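Local coordinates for protein MmeI (Methylophilus methylotrophus, PDB 5HR4) that is a Type IIL restriction-modification enzyme that binds DNA and probably methylates adenine at N6 with S-adenosyl-L-methionine, at residues A[326-331]-A[561-566]; A[597-602]-A[608-613]; A[650-655]-A[712-717]; A[692-697]-A[737-742]. All blocks are in the same frame, centred on the assembly; numbering follows the deposited sequence.

Overall arrangement
Following the chain from the N terminus, interaction 1 closes a loop of 229 residues by laying helix 318-340 against strand 560-569 of the large methyltransferase sheet. Interaction 2 follows in series and closes a short loop of five residues. It is the hairpin that adds strands 595-599 and 608-612 to the same sheet, and it touches interaction 1 directly, Ala564 and Tyr598 lying on neighbouring strands. The other two contacts lie in the target recognition domain, their centres 49 to 53 Å from those of the first pair. Interaction 3 ties the turn before strand 653-655 to helix 705-719, and interaction 4 joins two loops, one reaching DNA. Their segments alternate, so these two cross, and Phe652 packs on Leu693.

Interaction 1. Residues A[326-331]-A[561-566]; sequences KPLFLD and INFAHR
Pro327 and Leu328 of helix 318-340 pack on Phe563 of strand 560-569, a helix-on-sheet contact of the Rossmann-like methyltransferase fold, in which this strand runs next to the antiparallel strand 581-588. Along the strand, Asn562 and Phe563 together face Gly586 in a classic beta bulge. Phe563 makes the packing contact with 326-331. Its CG sits between the backbone N and the carbonyl carbon (chi1 74°), which carries the ring out to the proline. CB of Pro327 stands almost exactly over the ring centre, 3.7 Å from the centroid and only 4° off the normal, a CH-pi contact made with the two side chains at about a right angle. Farther along the ring, CD1 of Leu328 lies 4.2 Å from CE2 of Phe563, and the leucine side chain also touches Phe477, Leu479 and Ala534 on the sheet. The helix is irregular here: a wider pi-type turn spans 326-330, and N of Asp331 bonds to O of Lys326 at 3.0 Å. Ala564 keeps the strand paired with strand 595-599. Next comes His565, whose ND1 is hydrogen-bonded to OH of Tyr600 and whose NE2 makes a weak bond to the backbone O of Lys323, one turn earlier on the helix.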
# COMPACT_ATOMS: atom_id res chain seq x y z
N LYS A 326 3.19 1.12 -18.15
CA LYS A 326 2.65 1.00 -19.51
C LYS A 326 1.78 2.19 -19.87
O LYS A 326 2.06 2.84 -20.89
CB LYS A 326 1.88 -0.32 -19.69
CG LYS A 326 2.75 -1.58 -19.80
CD LYS A 326 1.89 -2.85 -19.64
CE LYS A 326 1.68 -3.59 -20.97
NZ LYS A 326 1.19 -2.68 -22.03
N PRO A 327 0.77 2.57 -19.08
CA PRO A 327 0.05 3.82 -19.37
C PRO A 327 0.89 5.07 -19.18
O PRO A 327 0.67 6.05 -19.89
CB PRO A 327 -1.13 3.80 -18.39
CG PRO A 327 -1.14 2.44 -17.79
CD PRO A 327 0.25 1.93 -17.85
N LEU A 328 1.84 5.08 -18.25
CA LEU A 328 2.56 6.33 -17.99
C LEU A 328 3.37 6.76 -19.21
O LEU A 328 3.28 7.91 -19.65
CB LEU A 328 3.46 6.21 -16.76
CG LEU A 328 3.99 7.55 -16.21
CD1 LEU A 328 2.86 8.55 -15.93
CD2 LEU A 328 4.87 7.36 -14.96
N PHE A 329 4.16 5.85 -19.78
CA PHE A 329 4.91 6.24 -20.96
C PHE A 329 5.09 5.09 -21.96
O PHE A 329 5.10 5.34 -23.16
CB PHE A 329 6.30 6.78 -20.57
CG PHE A 329 7.05 5.88 -19.65
CD1 PHE A 329 6.94 6.03 -18.28
CD2 PHE A 329 7.88 4.89 -20.14
CE1 PHE A 329 7.62 5.19 -17.41
CE2 PHE A 329 8.57 4.06 -19.29
CZ PHE A 329 8.44 4.21 -17.92
N LEU A 330 5.23 3.86 -21.46
CA LEU A 330 5.83 2.79 -22.25
C LEU A 330 4.98 2.46 -23.47
O LEU A 330 5.49 2.46 -24.60
CB LEU A 330 6.05 1.55 -21.38
CG LEU A 330 6.76 0.37 -22.07
CD1 LEU A 330 8.02 0.83 -22.74
CD2 LEU A 330 7.06 -0.78 -21.14
N ASP A 331 3.69 2.20 -23.27
CA ASP A 331 2.84 1.89 -24.42
C ASP A 331 2.94 2.97 -25.49
O ASP A 331 3.04 2.66 -26.69
CB ASP A 331 1.38 1.70 -23.99
CG ASP A 331 1.14 0.41 -23.21
OD1 ASP A 331 2.01 -0.49 -23.27
OD2 ASP A 331 0.08 0.29 -22.53
N ILE A 561 -6.15 14.07 -12.84
CA ILE A 561 -5.94 12.62 -12.87
C ILE A 561 -6.17 12.10 -14.27
O ILE A 561 -7.27 12.26 -14.81
CB ILE A 561 -6.85 11.88 -11.88
CG1 ILE A 561 -6.73 12.43 -10.47
CG2 ILE A 561 -6.51 10.40 -11.87
CD1 ILE A 561 -7.74 11.79 -9.57
N ASN A 562 -5.17 11.44 -14.85
CA ASN A 562 -5.22 11.01 -16.24
C ASN A 562 -5.51 9.53 -16.41
O ASN A 562 -6.12 9.15 -17.42
CB ASN A 562 -3.91 11.35 -16.94
CG ASN A 562 -3.75 12.84 -17.10
OD1 ASN A 562 -4.65 13.50 -17.64
ND2 ASN A 562 -2.64 13.39 -16.58
N PHE A 563 -5.07 8.69 -15.49
CA PHE A 563 -5.51 7.31 -15.49
C PHE A 563 -5.42 6.82 -14.06
O PHE A 563 -4.79 7.45 -13.21
CB PHE A 563 -4.67 6.45 -16.44
CG PHE A 563 -3.28 6.15 -15.93
CD1 PHE A 563 -3.04 5.03 -15.14
CD2 PHE A 563 -2.22 6.97 -16.26
CE1 PHE A 563 -1.76 4.74 -14.68
CE2 PHE A 563 -0.94 6.70 -15.80
CZ PHE A 563 -0.70 5.59 -15.01
N ALA A 564 -6.07 5.69 -13.80
CA ALA A 564 -6.12 5.18 -12.44
C ALA A 564 -6.51 3.71 -12.48
O ALA A 564 -7.36 3.32 -13.27
CB ALA A 564 -7.14 5.96 -11.59
N HIS A 565 -5.87 2.92 -11.61
CA HIS A 565 -6.27 1.55 -11.31
C HIS A 565 -7.09 1.56 -10.03
O HIS A 565 -6.59 1.96 -8.97
CB HIS A 565 -5.06 0.64 -11.13
CG HIS A 565 -4.38 0.25 -12.40
ND1 HIS A 565 -4.40 -1.04 -12.89
CD2 HIS A 565 -3.64 0.98 -13.27
CE1 HIS A 565 -3.71 -1.08 -14.02
NE2 HIS A 565 -3.24 0.12 -14.27
N ARG A 566 -8.33 1.08 -10.10
CA ARG A 566 -9.12 0.93 -8.89
C ARG A 566 -8.57 -0.21 -8.03
O ARG A 566 -7.60 -0.88 -8.39
CB ARG A 566 -10.58 0.68 -9.25
CG ARG A 566 -11.26 1.86 -9.85
CD ARG A 566 -12.69 1.48 -10.13
NE ARG A 566 -13.45 1.49 -8.89
CZ ARG A 566 -13.61 2.58 -8.15
NH1 ARG A 566 -13.05 3.72 -8.52
NH2 ARG A 566 -14.33 2.54 -7.04

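Interaction 2. Residues A[597-602]-A[608-613]; sequences IYEYES and LAIKAK
A beta hairpin at the edge of the methyltransferase sheet brings Ile597, Tyr598 and Glu599 alongside Ile610, Ala609 and Leu608, with strand 608-612 outermost in the chain's sheet. The pairing is antiparallel and well twisted, the two short strand axes running at 138°. Ile597 and Ile610 form one hydrogen-bonded pair, N to O at 3.0 Å in each direction. Glu599 and Leu608 form the next, where N of Glu599 reaches O of Leu608 at 2.9 Å in a nearly straight bond. Tyr598 and Ala609 are the non-hydrogen-bonded pair between them, and CA of Tyr598 makes a CA-H...O contact with O of Leu608. On the face that carries Ile597, Glu599 and Ile610, CD1 of Ile597 meets CB of Ala612 at 3.6 Å, and the glutamate carboxylate lies beside the side chain of Ile610. On the other face the Tyr598 ring, its CG anti to the carbonyl carbon (chi1 -66°), passes CB of Ala609, 3.7 Å from CE2, and stacks with His565 of strand 560-569. A glycine in place of Tyr598 would probably take away the ring that packs on CB of Ala609 and leave the His565 ring without its stacking partner. Since reciprocal backbone bonds carry the pairing and the side-chain contacts are largely apolar, the register owes little to polar side chains.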
# COMPACT_ATOMS: atom_id res chain seq x y z
N ILE A 597 -9.78 4.31 -16.81
CA ILE A 597 -9.84 3.73 -15.47
C ILE A 597 -9.74 2.23 -15.65
O ILE A 597 -10.55 1.65 -16.38
CB ILE A 597 -11.14 4.11 -14.75
CG1 ILE A 597 -11.22 5.62 -14.52
CG2 ILE A 597 -11.29 3.33 -13.45
CD1 ILE A 597 -12.58 6.05 -14.03
N TYR A 598 -8.75 1.60 -15.03
CA TYR A 598 -8.62 0.15 -15.06
C TYR A 598 -9.42 -0.46 -13.91
O TYR A 598 -9.18 -0.13 -12.75
CB TYR A 598 -7.16 -0.26 -14.95
CG TYR A 598 -6.29 0.14 -16.12
CD1 TYR A 598 -5.80 1.43 -16.24
CD2 TYR A 598 -5.96 -0.78 -17.11
CE1 TYR A 598 -5.01 1.78 -17.31
CE2 TYR A 598 -5.18 -0.43 -18.18
CZ TYR A 598 -4.70 0.86 -18.28
OH TYR A 598 -3.90 1.20 -19.35
N GLU A 599 -10.36 -1.36 -14.23
CA GLU A 599 -11.26 -1.96 -13.26
C GLU A 599 -10.96 -3.43 -13.05
O GLU A 599 -10.43 -4.10 -13.94
CB GLU A 599 -12.71 -1.79 -13.70
CG GLU A 599 -13.05 -0.36 -14.04
CD GLU A 599 -14.54 -0.18 -14.25
OE1 GLU A 599 -15.03 -0.50 -15.35
OE2 GLU A 599 -15.21 0.26 -13.29
N TYR A 600 -11.32 -3.95 -11.87
CA TYR A 600 -11.03 -5.33 -11.51
C TYR A 600 -12.31 -6.05 -11.11
O TYR A 600 -12.98 -5.64 -10.16
CB TYR A 600 -10.03 -5.42 -10.35
CG TYR A 600 -8.65 -4.89 -10.64
CD1 TYR A 600 -8.43 -3.53 -10.81
CD2 TYR A 600 -7.56 -5.75 -10.70
CE1 TYR A 600 -7.16 -3.03 -11.06
CE2 TYR A 600 -6.29 -5.26 -10.95
CZ TYR A 600 -6.09 -3.90 -11.13
OH TYR A 600 -4.82 -3.41 -11.38
N GLU A 601 -12.65 -7.12 -11.84
CA GLU A 601 -13.68 -8.05 -11.39
C GLU A 601 -13.18 -8.80 -10.15
O GLU A 601 -13.72 -8.62 -9.06
CB GLU A 601 -14.08 -9.04 -12.50
N SER A 602 -12.16 -9.64 -10.32
CA SER A 602 -11.48 -10.25 -9.18
C SER A 602 -10.47 -9.26 -8.62
O SER A 602 -9.56 -8.82 -9.35
CB SER A 602 -10.79 -11.55 -9.59
N LEU A 608 -9.09 -4.53 -16.43
CA LEU A 608 -9.70 -4.22 -17.72
C LEU A 608 -9.78 -2.70 -17.87
O LEU A 608 -10.38 -2.03 -17.03
CB LEU A 608 -11.09 -4.85 -17.81
CG LEU A 608 -11.78 -4.94 -19.17
CD1 LEU A 608 -11.04 -5.91 -20.11
CD2 LEU A 608 -13.22 -5.33 -19.00
N ALA A 609 -9.21 -2.17 -18.94
CA ALA A 609 -9.27 -0.74 -19.22
C ALA A 609 -10.65 -0.33 -19.73
O ALA A 609 -11.15 -0.88 -20.72
CB ALA A 609 -8.21 -0.34 -20.23
N ILE A 610 -11.24 0.69 -19.10
CA ILE A 610 -12.53 1.26 -19.48
C ILE A 610 -12.34 2.76 -19.74
O ILE A 610 -11.62 3.44 -19.00
CB ILE A 610 -13.59 1.02 -18.38
CG1 ILE A 610 -13.97 -0.47 -18.30
CG2 ILE A 610 -14.83 1.91 -18.58
CD1 ILE A 610 -14.26 -1.17 -19.66
N LYS A 611 -12.98 3.26 -20.79
CA LYS A 611 -12.92 4.68 -21.10
C LYS A 611 -13.62 5.47 -19.99
O LYS A 611 -14.58 5.01 -19.39
CB LYS A 611 -13.59 4.93 -22.46
CG LYS A 611 -13.70 6.38 -22.88
CD LYS A 611 -13.67 6.53 -24.39
CE LYS A 611 -15.06 6.71 -24.98
NZ LYS A 611 -14.97 7.24 -26.38
N ALA A 612 -13.12 6.66 -19.71
CA ALA A 612 -13.72 7.46 -18.65
C ALA A 612 -13.85 8.90 -19.09
O ALA A 612 -12.90 9.49 -19.60
CB ALA A 612 -12.91 7.37 -17.36
N LYS A 613 -15.05 9.47 -18.88
CA LYS A 613 -15.24 10.90 -19.12
C LYS A 613 -14.37 11.72 -18.18
O LYS A 613 -13.61 12.59 -18.62
CB LYS A 613 -16.72 11.27 -18.96

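Interaction 3. Residues A[650-655]-A[712-717]; sequences GNFLFT and KKVQEF
Asn651 and Phe652 meet Val714 and Lys713 where a type I turn, Gly650 to Leu653, lies against helix 705-719 in the target recognition domain. The aromatic contact comes first. CG2 of Val714 points at one face of the Phe652 ring, offset toward the rim: it is 3.8 Å from the centroid and 20° off the normal, a CH-pi contact, with CZ of Phe652 its nearest ring atom at 3.6 Å. The valine methyl is placed there by a first torsion of 171°, which sets CG2 beside the backbone N and CG1 anti to it. The same ring also packs on Phe736 and Leu693. The remaining contacts across the segments are van der Waals. CB of Asn651 adds a second neighbour to CG2 of Val714, at 3.7 Å, and its amide carbon CG rests 3.6 Å from CB of Lys713, the two side chains crossing at about a right angle; the lysine then bends away. A glycine at Asn651 would probably lose the cover over the Lys713 methylene and one neighbour of the valine methyl. Polar bonds keep to the flanks. The carboxylate of Asp648 accepts the backbone N of both Gly650 and Phe652, shaping the turn, and Arg710, on the same helix, bonds to O of Asn651. Lys712 and Glu716 form a salt bridge along the helix, and Phe717 packs on a DNA sugar. With no hydrogen bond between the two segments, the fit rests on van der Waals packing and one CH-pi contact, while Arg710 supplies a directed polar link close by.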
# COMPACT_ATOMS: atom_id res chain seq x y z
N GLY A 650 -10.18 -6.65 27.63
CA GLY A 650 -11.10 -7.77 27.77
C GLY A 650 -11.57 -8.07 29.18
O GLY A 650 -12.46 -8.92 29.35
N ASN A 651 -11.03 -7.39 30.20
CA ASN A 651 -11.37 -7.73 31.58
C ASN A 651 -12.86 -7.59 31.87
O ASN A 651 -13.37 -8.28 32.77
CB ASN A 651 -10.54 -6.86 32.51
CG ASN A 651 -9.07 -7.16 32.40
OD1 ASN A 651 -8.27 -6.33 31.94
ND2 ASN A 651 -8.68 -8.37 32.81
N PHE A 652 -13.58 -6.76 31.14
CA PHE A 652 -15.01 -6.66 31.36
C PHE A 652 -15.84 -7.55 30.44
O PHE A 652 -17.06 -7.44 30.47
CB PHE A 652 -15.48 -5.21 31.20
CG PHE A 652 -15.09 -4.34 32.34
CD1 PHE A 652 -14.70 -4.90 33.54
CD2 PHE A 652 -15.10 -2.97 32.21
CE1 PHE A 652 -14.33 -4.11 34.60
CE2 PHE A 652 -14.72 -2.16 33.28
CZ PHE A 652 -14.34 -2.74 34.48
N LEU A 653 -15.23 -8.44 29.64
CA LEU A 653 -15.95 -9.17 28.60
C LEU A 653 -15.83 -10.68 28.81
O LEU A 653 -14.82 -11.17 29.33
CB LEU A 653 -15.45 -8.81 27.20
CG LEU A 653 -15.24 -7.31 26.91
CD1 LEU A 653 -14.47 -7.13 25.62
CD2 LEU A 653 -16.57 -6.57 26.87
N PHE A 654 -16.88 -11.41 28.41
CA PHE A 654 -17.02 -12.84 28.69
C PHE A 654 -17.82 -13.56 27.60
O PHE A 654 -18.84 -13.06 27.12
CB PHE A 654 -17.73 -13.10 30.02
CG PHE A 654 -17.06 -12.53 31.23
CD1 PHE A 654 -17.22 -11.20 31.57
CD2 PHE A 654 -16.34 -13.35 32.08
CE1 PHE A 654 -16.61 -10.67 32.71
CE2 PHE A 654 -15.74 -12.83 33.24
CZ PHE A 654 -15.88 -11.49 33.55
N THR A 655 -17.36 -14.76 27.26
CA THR A 655 -18.17 -15.80 26.66
C THR A 655 -19.21 -16.32 27.66
O THR A 655 -19.06 -16.18 28.89
CB THR A 655 -17.29 -16.97 26.26
OG1 THR A 655 -16.86 -17.65 27.46
CG2 THR A 655 -16.06 -16.47 25.52
N LYS A 712 -9.25 -3.89 39.03
CA LYS A 712 -7.83 -3.59 39.17
C LYS A 712 -7.06 -3.95 37.90
O LYS A 712 -6.05 -3.32 37.59
CB LYS A 712 -7.24 -4.28 40.40
CG LYS A 712 -5.79 -3.96 40.58
CD LYS A 712 -5.38 -3.79 42.04
CE LYS A 712 -4.03 -3.11 42.10
NZ LYS A 712 -4.13 -1.82 41.36
N LYS A 713 -7.52 -4.96 37.15
CA LYS A 713 -6.83 -5.30 35.90
C LYS A 713 -7.08 -4.25 34.83
O LYS A 713 -6.16 -3.90 34.07
CB LYS A 713 -7.26 -6.69 35.42
CG LYS A 713 -6.15 -7.74 35.51
CD LYS A 713 -6.58 -8.94 36.34
CE LYS A 713 -5.44 -9.95 36.50
NZ LYS A 713 -5.67 -11.23 35.75
N VAL A 714 -8.29 -3.72 34.77
CA VAL A 714 -8.56 -2.61 33.86
C VAL A 714 -7.61 -1.46 34.16
O VAL A 714 -6.91 -0.97 33.27
CB VAL A 714 -10.03 -2.16 33.96
CG1 VAL A 714 -10.25 -0.88 33.18
CG2 VAL A 714 -10.97 -3.26 33.45
N GLN A 715 -7.54 -1.05 35.43
CA GLN A 715 -6.74 0.11 35.82
C GLN A 715 -5.26 -0.06 35.49
O GLN A 715 -4.61 0.88 35.01
CB GLN A 715 -6.92 0.39 37.31
CG GLN A 715 -6.02 1.51 37.82
CD GLN A 715 -6.48 2.09 39.13
OE1 GLN A 715 -6.11 1.59 40.20
NE2 GLN A 715 -7.30 3.14 39.06
N GLU A 716 -4.70 -1.25 35.74
CA GLU A 716 -3.29 -1.46 35.45
C GLU A 716 -3.03 -1.39 33.97
O GLU A 716 -2.04 -0.80 33.53
CB GLU A 716 -2.82 -2.78 36.02
CG GLU A 716 -2.52 -2.65 37.50
CD GLU A 716 -2.76 -3.93 38.28
OE1 GLU A 716 -3.19 -4.93 37.67
OE2 GLU A 716 -2.51 -3.91 39.51
N PHE A 717 -3.91 -2.01 33.17
CA PHE A 717 -3.75 -1.94 31.72
C PHE A 717 -3.88 -0.51 31.25
O PHE A 717 -3.07 -0.03 30.44
CB PHE A 717 -4.78 -2.85 31.03
CG PHE A 717 -4.92 -2.59 29.54
CD1 PHE A 717 -4.11 -3.26 28.62
CD2 PHE A 717 -5.86 -1.68 29.07
CE1 PHE A 717 -4.24 -3.01 27.23
CE2 PHE A 717 -5.99 -1.43 27.69
CZ PHE A 717 -5.18 -2.10 26.77

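Interaction 4. Residues A[692-697]-A[737-742]; sequences WLDGAD and FYISQP. With nucleotides of chain B.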
# COMPACT_ATOMS: atom_id res chain seq x y z
N TRP A 692 -21.29 -4.51 33.46
CA TRP A 692 -21.71 -3.13 33.22
C TRP A 692 -21.85 -2.42 34.57
O TRP A 692 -22.83 -2.60 35.29
CB TRP A 692 -23.00 -3.07 32.42
CG TRP A 692 -23.39 -1.68 32.07
CD1 TRP A 692 -24.40 -0.94 32.62
CD2 TRP A 692 -22.77 -0.84 31.09
NE1 TRP A 692 -24.45 0.30 32.04
CE2 TRP A 692 -23.45 0.39 31.09
CE3 TRP A 692 -21.70 -1.02 30.20
CZ2 TRP A 692 -23.11 1.44 30.25
CZ3 TRP A 692 -21.36 0.02 29.35
CH2 TRP A 692 -22.06 1.24 29.38
N LEU A 693 -20.86 -1.57 34.89
CA LEU A 693 -20.72 -0.96 36.20
C LEU A 693 -21.04 0.53 36.24
O LEU A 693 -20.95 1.12 37.32
CB LEU A 693 -19.30 -1.19 36.72
CG LEU A 693 -18.98 -2.68 36.71
CD1 LEU A 693 -17.51 -2.92 36.93
CD2 LEU A 693 -19.81 -3.39 37.77
N ASP A 694 -21.41 1.14 35.11
CA ASP A 694 -21.88 2.52 35.11
C ASP A 694 -23.02 2.66 36.12
O ASP A 694 -24.10 2.09 35.94
CB ASP A 694 -22.34 2.96 33.71
CG ASP A 694 -22.52 4.48 33.60
OD1 ASP A 694 -21.66 5.23 34.11
OD2 ASP A 694 -23.52 4.91 33.00
N GLY A 695 -22.76 3.39 37.20
CA GLY A 695 -23.75 3.60 38.24
C GLY A 695 -23.92 2.41 39.15
O GLY A 695 -25.05 2.03 39.50
N ALA A 696 -22.81 1.79 39.55
CA ALA A 696 -22.88 0.68 40.49
C ALA A 696 -22.77 1.23 41.91
O ALA A 696 -22.01 2.17 42.17
CB ALA A 696 -21.77 -0.33 40.22
N ASP A 697 -23.55 0.64 42.81
CA ASP A 697 -23.48 0.97 44.23
C ASP A 697 -22.20 0.38 44.83
O ASP A 697 -22.04 -0.84 44.91
CB ASP A 697 -24.71 0.45 44.96
N PHE A 737 -14.45 3.29 28.82
CA PHE A 737 -13.73 4.50 28.43
C PHE A 737 -14.66 5.53 27.79
O PHE A 737 -14.64 6.70 28.15
CB PHE A 737 -12.60 4.13 27.48
CG PHE A 737 -11.94 5.30 26.84
CD1 PHE A 737 -12.29 5.69 25.56
CD2 PHE A 737 -10.95 6.00 27.51
CE1 PHE A 737 -11.67 6.76 24.96
CE2 PHE A 737 -10.32 7.10 26.91
CZ PHE A 737 -10.67 7.47 25.64
N TYR A 738 -15.45 5.13 26.79
CA TYR A 738 -16.50 5.99 26.26
C TYR A 738 -17.83 5.28 26.43
O TYR A 738 -17.96 4.10 26.08
CB TYR A 738 -16.27 6.35 24.80
CG TYR A 738 -17.36 7.21 24.19
CD1 TYR A 738 -17.56 8.52 24.63
CD2 TYR A 738 -18.19 6.72 23.17
CE1 TYR A 738 -18.56 9.31 24.07
CE2 TYR A 738 -19.19 7.51 22.60
CZ TYR A 738 -19.37 8.81 23.05
OH TYR A 738 -20.35 9.60 22.52
N ILE A 739 -18.81 5.99 26.99
CA ILE A 739 -20.13 5.44 27.30
C ILE A 739 -21.16 6.26 26.54
O ILE A 739 -21.15 7.50 26.59
CB ILE A 739 -20.43 5.46 28.82
CG1 ILE A 739 -19.54 4.47 29.57
CG2 ILE A 739 -21.87 5.09 29.08
CD1 ILE A 739 -19.96 4.24 31.02
N SER A 740 -22.04 5.57 25.82
CA SER A 740 -23.08 6.21 25.04
C SER A 740 -24.44 5.58 25.23
O SER A 740 -25.43 6.18 24.80
CB SER A 740 -22.73 6.18 23.55
OG SER A 740 -22.46 4.85 23.13
N GLN A 741 -24.52 4.40 25.86
CA GLN A 741 -25.73 3.61 26.07
C GLN A 741 -26.98 4.48 26.20
O GLN A 741 -27.00 5.41 27.01
CB GLN A 741 -25.58 2.74 27.33
CG GLN A 741 -26.67 1.72 27.52
CD GLN A 741 -26.75 0.76 26.37
OE1 GLN A 741 -25.81 0.63 25.59
NE2 GLN A 741 -27.89 0.07 26.24
N PRO A 742 -28.00 4.22 25.41
CA PRO A 742 -29.26 4.98 25.52
C PRO A 742 -30.16 4.40 26.61
O PRO A 742 -29.85 3.40 27.24
CB PRO A 742 -29.89 4.82 24.14
CG PRO A 742 -28.96 3.90 23.34
CD PRO A 742 -28.02 3.26 24.30
P DA B 2 -20.60 13.01 23.02
OP1 DA B 2 -21.46 14.13 22.57
OP2 DA B 2 -21.25 11.74 23.44
O5' DA B 2 -19.50 12.59 21.91
C5' DA B 2 -19.01 13.56 20.96
C4' DA B 2 -18.06 12.92 19.93
O4' DA B 2 -16.71 12.83 20.48
C3' DA B 2 -18.41 11.51 19.44
O3' DA B 2 -18.21 11.46 18.02
C2' DA B 2 -17.38 10.64 20.16
C1' DA B 2 -16.19 11.57 20.11
N9 DA B 2 -15.07 11.23 21.00
C8 DA B 2 -15.12 10.74 22.28
N7 DA B 2 -13.94 10.54 22.81
C5 DA B 2 -13.05 10.94 21.82
C6 DA B 2 -11.63 10.99 21.74
N6 DA B 2 -10.82 10.62 22.73
N1 DA B 2 -11.08 11.44 20.60
C2 DA B 2 -11.88 11.82 19.61
N3 DA B 2 -13.20 11.82 19.56
C4 DA B 2 -13.73 11.37 20.70
P DT B 3 -19.18 10.58 17.08
OP1 DT B 3 -19.05 11.06 15.68
OP2 DT B 3 -20.53 10.67 17.67
O5' DT B 3 -18.58 9.09 17.24
C5' DT B 3 -17.72 8.49 16.23
C4' DT B 3 -16.44 9.28 16.02
O4' DT B 3 -15.68 9.38 17.26
C3' DT B 3 -15.47 8.66 15.00
O3' DT B 3 -14.82 9.69 14.26
C2' DT B 3 -14.47 7.95 15.91
C1' DT B 3 -14.35 8.99 17.00
N1 DT B 3 -13.74 8.48 18.24
C2 DT B 3 -12.37 8.52 18.39
O2 DT B 3 -11.62 8.93 17.53
N3 DT B 3 -11.91 8.05 19.59
C4 DT B 3 -12.66 7.58 20.65
O4 DT B 3 -12.15 7.17 21.70
C5 DT B 3 -14.09 7.57 20.44
C7 DT B 3 -15.01 7.06 21.50
C6 DT B 3 -14.55 8.03 19.26
P DT B 1 -18.25 10.44 28.80
OP1 DT B 1 -19.22 9.34 28.56
OP2 DT B 1 -17.99 10.95 30.18
O5' DT B 1 -18.64 11.68 27.85
C5' DT B 1 -17.68 12.17 26.91
C4' DT B 1 -18.22 13.35 26.11
O4' DT B 1 -17.26 14.44 26.14
C3' DT B 1 -18.49 13.06 24.64
O3' DT B 1 -19.74 13.63 24.24
C2' DT B 1 -17.30 13.68 23.88
C1' DT B 1 -16.52 14.49 24.93
N1 DT B 1 -15.11 13.98 25.17
C2 DT B 1 -14.17 14.03 24.16
O2 DT B 1 -14.40 14.45 23.04
N3 DT B 1 -12.92 13.54 24.51
C4 DT B 1 -12.54 13.03 25.74
O4 DT B 1 -11.40 12.61 25.96
C5 DT B 1 -13.57 13.01 26.75
C7 DT B 1 -13.27 12.48 28.12
C6 DT B 1 -14.78 13.49 26.43
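Trp692 and Asp694 both place CG anti to the backbone N (chi1 -175° and -166°), while Ile739 sets CG1 beside its own N (chi1 -68°), and these choices bring the three side chains together between two loops of the target recognition domain. The indole and the isoleucine approach from opposite directions. CG2 of Ile739 comes in at the edge of the indole, near its plane, 3.9 Å from CH2 of Trp692. The other branch of Ile739 extends to the acid, its CD1 lying 3.6 Å from CG of Asp694. Asp694 also folds back on Trp692, CB resting 3.4 Å above the indole plane toward its rim. Beyond the isoleucine, CB of Gln741 touches CZ2 of Trp692 at 4.0 Å, and the glutamine amide NE2 bonds to O of Val769. Asp694 sits in a type II turn from Leu693 to Ala696.

Phe737 and Tyr738, opposite Lys645 in a classic beta bulge, take the other side of this loop to the DNA. OH of Tyr738 donates to OP2 of DA2 of chain B, although the modelled length is doubtfully short. CG of the same tyrosine lies 3.6 Å from C7, the methyl of DT3 of chain B, and O4 of that thymine lies at the edge of the Phe737 ring, in the plane of the phenyl group. The side chain of Ile739 thus packs against the indole and the acid by van der Waals contact, while Phe737 and Tyr738 face the phosphate and the major-groove edge of the bases, consistent with a part in DNA recognition.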